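Local coordinates for N-acetyltransferase domain-containing protein (Deinococcus radiodurans, PDB 3S6F) that binds coenzyme A and probably acts as an N-acetyltransferase of the GNAT family, at residues Val49-Arg54 and Ser92-Arg97; Gly70-Ser75 and Asp104-Asp109. One frame throughout, in Å; residues are numbered along the deposited sequence. Where two conformers were deposited one is given.

Contact 1 of 2, residues Val49-Arg54 and Ser92-Arg97; sequences VFVLAR and SELMRR. With COA (coenzyme A), chain B.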
# COMPACT_ATOMS: atom_id res chain seq x y z
N VAL A 49 5.10 -4.50 8.49
CA VAL A 49 6.49 -4.58 8.91
C VAL A 49 7.04 -3.17 8.92
O VAL A 49 6.52 -2.24 8.27
CB VAL A 49 7.36 -5.50 8.00
CG1 VAL A 49 6.87 -6.97 8.02
CG2 VAL A 49 7.45 -4.94 6.59
N PHE A 50 8.15 -2.99 9.61
CA PHE A 50 8.87 -1.72 9.64
C PHE A 50 10.30 -1.97 10.04
O PHE A 50 10.62 -3.04 10.57
CB PHE A 50 8.19 -0.70 10.58
CG PHE A 50 8.14 -1.15 12.00
CD1 PHE A 50 9.21 -0.94 12.87
CD2 PHE A 50 7.03 -1.82 12.49
CE1 PHE A 50 9.17 -1.38 14.17
CE2 PHE A 50 7.00 -2.25 13.80
CZ PHE A 50 8.07 -2.03 14.64
N VAL A 51 11.15 -0.97 9.79
CA VAL A 51 12.54 -1.00 10.24
C VAL A 51 12.88 0.34 10.88
O VAL A 51 12.54 1.37 10.32
CB VAL A 51 13.55 -1.31 9.11
CG1 VAL A 51 14.96 -1.55 9.67
CG2 VAL A 51 13.11 -2.53 8.27
N LEU A 52 13.50 0.30 12.05
CA LEU A 52 14.00 1.45 12.77
C LEU A 52 15.51 1.44 12.82
O LEU A 52 16.11 0.39 13.03
CB LEU A 52 13.49 1.43 14.23
CG LEU A 52 12.00 1.20 14.44
CD1 LEU A 52 11.64 1.22 15.92
CD2 LEU A 52 11.16 2.24 13.67
N ALA A 53 16.10 2.62 12.69
CA ALA A 53 17.53 2.87 12.88
C ALA A 53 17.68 3.71 14.13
O ALA A 53 17.04 4.76 14.23
CB ALA A 53 18.11 3.59 11.67
N ARG A 54 18.48 3.23 15.09
CA ARG A 54 18.59 3.84 16.41
C ARG A 54 20.05 4.13 16.75
O ARG A 54 20.93 3.32 16.48
CB ARG A 54 18.01 2.91 17.49
CG ARG A 54 16.56 2.54 17.21
CD ARG A 54 15.98 1.64 18.29
NE ARG A 54 15.72 2.34 19.53
CZ ARG A 54 15.34 1.78 20.65
NH1 ARG A 54 15.28 0.47 20.77
NH2 ARG A 54 15.05 2.54 21.68
N SER A 92 18.88 4.27 2.03
CA SER A 92 19.00 3.11 1.15
C SER A 92 19.03 1.81 1.95
O SER A 92 18.41 0.81 1.56
CB SER A 92 20.25 3.23 0.30
OG SER A 92 20.14 4.33 -0.61
N GLU A 93 19.74 1.81 3.07
CA GLU A 93 19.83 0.65 3.92
C GLU A 93 18.46 0.28 4.52
O GLU A 93 18.11 -0.90 4.58
CB GLU A 93 20.88 0.87 5.00
CG GLU A 93 21.09 -0.33 5.91
CD GLU A 93 21.72 -1.54 5.27
OE1 GLU A 93 22.35 -1.38 4.20
OE2 GLU A 93 21.57 -2.63 5.82
N LEU A 94 17.72 1.30 4.98
CA LEU A 94 16.37 1.06 5.48
C LEU A 94 15.50 0.42 4.41
O LEU A 94 14.72 -0.49 4.69
CB LEU A 94 15.78 2.37 5.98
CG LEU A 94 16.31 2.84 7.34
CD1 LEU A 94 15.91 4.30 7.58
CD2 LEU A 94 15.84 1.94 8.47
N MSE A 95 15.58 0.94 3.18
CA MSE A 95 14.81 0.35 2.09
C MSE A 95 15.19 -1.11 1.83
O MSE A 95 14.33 -1.98 1.69
CB MSE A 95 14.98 1.18 0.82
CG MSE A 95 14.20 2.46 0.79
SE MSE A 95 12.28 2.21 0.79
CE MSE A 95 12.16 1.31 -0.97
N ARG A 96 16.49 -1.40 1.77
CA ARG A 96 16.89 -2.79 1.57
C ARG A 96 16.35 -3.67 2.71
O ARG A 96 15.85 -4.78 2.48
CB ARG A 96 18.42 -2.90 1.49
CG ARG A 96 19.04 -2.39 0.20
CD ARG A 96 20.52 -2.73 0.09
NE ARG A 96 21.30 -1.96 1.02
CZ ARG A 96 21.80 -0.75 0.75
NH1 ARG A 96 21.65 -0.18 -0.46
NH2 ARG A 96 22.47 -0.15 1.71
N ARG A 97 16.45 -3.19 3.95
CA ARG A 97 15.99 -3.97 5.09
C ARG A 97 14.48 -4.17 5.08
O ARG A 97 14.03 -5.26 5.43
CB ARG A 97 16.48 -3.35 6.39
CG ARG A 97 17.98 -3.58 6.59
CD ARG A 97 18.50 -2.80 7.77
NE ARG A 97 19.91 -3.07 8.02
CZ ARG A 97 20.36 -3.97 8.89
NH1 ARG A 97 19.54 -4.70 9.63
NH2 ARG A 97 21.68 -4.08 9.05
N1A COA B . 16.35 15.80 -3.84
C2A COA B . 17.39 15.30 -4.59
N3A COA B . 18.08 14.16 -4.23
C4A COA B . 17.71 13.54 -3.08
C5A COA B . 16.69 14.04 -2.28
C6A COA B . 15.98 15.17 -2.68
N6A COA B . 14.96 15.66 -1.97
N7A COA B . 16.57 13.21 -1.21
C8A COA B . 17.50 12.24 -1.33
N9A COA B . 18.22 12.43 -2.47
C1B COA B . 19.28 11.58 -3.00
C2B COA B . 20.61 12.31 -3.10
O2B COA B . 21.26 11.76 -4.21
C3B COA B . 21.39 11.92 -1.85
O3B COA B . 22.79 12.02 -1.98
P3B COA B . 23.58 13.33 -1.43
O7A COA B . 23.00 14.51 -2.17
O8A COA B . 23.32 13.43 0.05
O9A COA B . 25.03 13.07 -1.76
C4B COA B . 20.89 10.49 -1.69
O4B COA B . 19.53 10.51 -2.12
C5B COA B . 20.99 9.97 -0.27
O5B COA B . 20.85 8.56 -0.29
P1A COA B . 21.06 7.78 1.11
O1A COA B . 20.97 6.34 0.76
O2A COA B . 22.28 8.25 1.85
O3A COA B . 19.71 8.17 1.86
P2A COA B . 19.49 9.20 3.07
O4A COA B . 20.12 10.51 2.74
O5A COA B . 19.90 8.52 4.33
O6A COA B . 17.91 9.27 3.04
CBP COA B . 15.85 10.14 2.20
CCP COA B . 17.21 9.58 1.83
CDP COA B . 15.08 9.10 3.04
CEP COA B . 15.06 10.41 0.90
CAP COA B . 16.11 11.44 2.98
OAP COA B . 16.58 12.46 2.12
C9P COA B . 14.84 11.93 3.65
O9P COA B . 14.49 11.47 4.84
N8P COA B . 14.10 12.86 3.07
C7P COA B . 12.87 13.37 3.67
C6P COA B . 11.68 12.40 3.57
C5P COA B . 11.57 11.86 2.17
O5P COA B . 11.62 12.63 1.21
N4P COA B . 11.39 10.54 2.07
C3P COA B . 11.02 9.88 0.84
C2P COA B . 9.54 9.48 0.95
S1P COA B . 8.41 10.91 0.90

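Contact 2 of 2, residues Gly70-Ser75 and Asp104-Asp109; sequences GILAAS and DLYMVD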
# COMPACT_ATOMS: atom_id res chain seq x y z
N GLY A 70 1.06 -10.05 2.48
CA GLY A 70 1.86 -11.25 2.65
C GLY A 70 1.77 -12.27 1.56
O GLY A 70 2.38 -13.35 1.66
N ILE A 71 1.02 -11.96 0.51
CA ILE A 71 0.78 -12.93 -0.56
C ILE A 71 1.13 -12.39 -1.93
O ILE A 71 1.73 -13.11 -2.74
CB ILE A 71 -0.68 -13.44 -0.58
CG1 ILE A 71 -1.05 -14.11 0.73
CG2 ILE A 71 -0.95 -14.38 -1.77
CD1 ILE A 71 -2.56 -14.38 0.92
N LEU A 72 0.73 -11.15 -2.21
CA LEU A 72 0.92 -10.57 -3.55
C LEU A 72 1.45 -9.15 -3.53
O LEU A 72 2.14 -8.78 -4.49
CB LEU A 72 -0.38 -10.62 -4.34
CG LEU A 72 -0.22 -10.52 -5.87
CD1 LEU A 72 0.34 -11.80 -6.44
CD2 LEU A 72 -1.56 -10.11 -6.53
N ALA A 73 1.11 -8.33 -2.52
CA ALA A 73 1.35 -6.91 -2.61
C ALA A 73 1.72 -6.23 -1.31
O ALA A 73 1.17 -6.56 -0.27
CB ALA A 73 0.13 -6.17 -3.24
N ALA A 74 2.57 -5.22 -1.45
CA ALA A 74 2.97 -4.38 -0.37
C ALA A 74 3.16 -2.95 -0.87
O ALA A 74 3.40 -2.70 -2.05
CB ALA A 74 4.26 -4.88 0.28
N SER A 75 3.03 -1.99 0.04
CA SER A 75 3.37 -0.62 -0.26
C SER A 75 4.08 0.03 0.91
O SER A 75 3.91 -0.36 2.06
CB SER A 75 2.15 0.20 -0.65
OG SER A 75 1.28 0.38 0.48
N ASP A 104 9.65 -11.79 -1.01
CA ASP A 104 9.66 -11.64 -2.47
C ASP A 104 8.28 -11.58 -3.12
O ASP A 104 8.05 -12.12 -4.18
CB ASP A 104 10.53 -12.73 -3.11
CG ASP A 104 12.02 -12.49 -2.91
OD1 ASP A 104 12.44 -11.34 -2.63
OD2 ASP A 104 12.76 -13.47 -3.09
N LEU A 105 7.37 -10.88 -2.49
CA LEU A 105 6.03 -10.52 -3.01
C LEU A 105 6.09 -10.05 -4.41
O LEU A 105 7.01 -9.30 -4.78
CB LEU A 105 5.47 -9.31 -2.25
CG LEU A 105 5.24 -9.52 -0.78
CD1 LEU A 105 4.87 -8.22 -0.07
CD2 LEU A 105 4.21 -10.68 -0.55
N TYR A 106 5.08 -10.34 -5.20
CA TYR A 106 5.01 -9.88 -6.55
C TYR A 106 5.12 -8.37 -6.71
O TYR A 106 5.90 -7.88 -7.54
CB TYR A 106 3.71 -10.42 -7.21
CG TYR A 106 3.51 -9.92 -8.63
CD1 TYR A 106 4.54 -10.05 -9.55
CD2 TYR A 106 2.35 -9.31 -9.03
CE1 TYR A 106 4.41 -9.55 -10.81
CE2 TYR A 106 2.19 -8.82 -10.34
CZ TYR A 106 3.28 -8.94 -11.22
OH TYR A 106 3.24 -8.43 -12.49
N MSE A 107 4.35 -7.62 -5.92
CA MSE A 107 4.28 -6.17 -6.06
C MSE A 107 4.76 -5.46 -4.82
O MSE A 107 4.27 -5.73 -3.73
CB MSE A 107 2.83 -5.72 -6.28
CG MSE A 107 2.19 -6.28 -7.52
SE MSE A 107 0.23 -6.16 -7.45
CE MSE A 107 0.04 -4.27 -7.26
N VAL A 108 5.67 -4.50 -5.00
CA VAL A 108 6.00 -3.53 -3.96
C VAL A 108 5.94 -2.17 -4.63
O VAL A 108 6.60 -1.97 -5.68
CB VAL A 108 7.38 -3.73 -3.35
CG1 VAL A 108 7.60 -2.72 -2.22
CG2 VAL A 108 7.52 -5.19 -2.79
N ASP A 109 5.19 -1.25 -4.05
CA ASP A 109 4.96 0.04 -4.67
C ASP A 109 5.02 1.17 -3.65
O ASP A 109 4.72 0.99 -2.46
CB ASP A 109 3.55 0.08 -5.33
CG ASP A 109 3.39 -0.91 -6.48
OD1 ASP A 109 3.40 -2.15 -6.23
OD2 ASP A 109 3.21 -0.48 -7.62
O HOH W 1 3.74 -12.80 -4.61
O HOH W 2 1.62 -2.93 -4.19

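Contact 1 of 2, residues Val49-Arg54 and Ser92-Arg97
Val51 presses both methyl groups against helix 90-102, overlapping Leu94 and the aliphatic start of Arg97. This is helix-on-sheet packing in the GNAT fold: strand 49-54 and the helical segment run roughly antiparallel, with 149° between their N-to-C directions, their axes approaching to 8.4 Å. CG1 of Val51 meets CD2 of Leu94 at 3.8 Å. With that CG1 anti to the backbone N (chi1 -171°), the other methyl, CG2, falls beside the N and reaches CB of Arg97 at 3.9 Å, the two side chains crossing at about a right angle. Ala53, two residues on, offers its CB to the same Leu94 CD2 at 4.3 Å. Replacing Val51 with an alanine would probably open a gap beside Leu94 CD2 and leave Arg97 CB without the two methyls it packs on. Beyond CB, Arg97 leads away, its extended chain carrying the guanidinium into a cation-pi contact with Phe12. Its NE also bonds to OE2 of Glu93, on the anti lone pair, while Arg96 NH2 takes OE1, so one carboxylate bridges two arginines. The helix start serves the cofactor: Ser92 gives its backbone N to coenzyme A O1A at 3.2 Å, and its OG donates to that same phosphate oxygen at 2.6 Å.

Contact 2 of 2, residues Gly70-Ser75 and Asp104-Asp109
Leu105, Leu72 and Ala74 bury the most surface here, where two neighbouring parallel strands of a beta-alpha-beta unit begin. Segments 73-75 and 107-109 lie 13° from parallel with axes 4.7 Å apart, and Ala73, Ala74 and Ser75 pair with Met107, Val108 and Asp109. Leu105, in one of two modelled conformers, splits its methyls between two targets. CD2 covers the turn at Gly70 C and Ile71 N, both 3.6 Å away, whereas CD1 turns to Ala74 CB, at a doubtfully short 3.4 Å. Leu72 lies alongside Tyr106, pointing the same way. With its CG anti to the backbone N (chi1 -159°), Leu72 brings CD1 to Tyr106 CB at 3.7 Å. Met107 N donates a hydrogen bond to Leu72 O at 2.9 Å, the first rung of the ladder; Ala74 N then donates to Met107 O, and Asp109 N to Ala74 O. Strand 107-112 is the outermost of its own chain, but residues 107-109 pair antiparallel with a strand of the second subunit, carrying the sheet across the dimer. There Asp109 OD2 is hydrogen-bonded to Ser111 OG and OD1 forms a salt bridge with Arg134 NH1, both of the second subunit. Within the contact, one water donates to both Ala74 O and Asp109 OD1, each at 2.8 Å.

Overall arrangement
After strand 11-13 and helix 37-46, the chain enters strand 49-54, the first partner of contact 1; strands 60-68 and 73-81 follow across the sheet. Contact 1 closes its loop when the chain, having left strand 73-81, enters helix 90-102 and lays it back over strand 49-54. Contact 2 opens inside that span, at residues 70-75, and closes after the helix, at 104-109, so the two loops cross rather than nest. Their centres are about 17 Å apart and their nearest atoms about 6 Å, without touching. Both reach the same sheet: contact 1 packs the crossover helix against one of its faces, and contact 2 joins the strands before and after that helix, at the subunit interface.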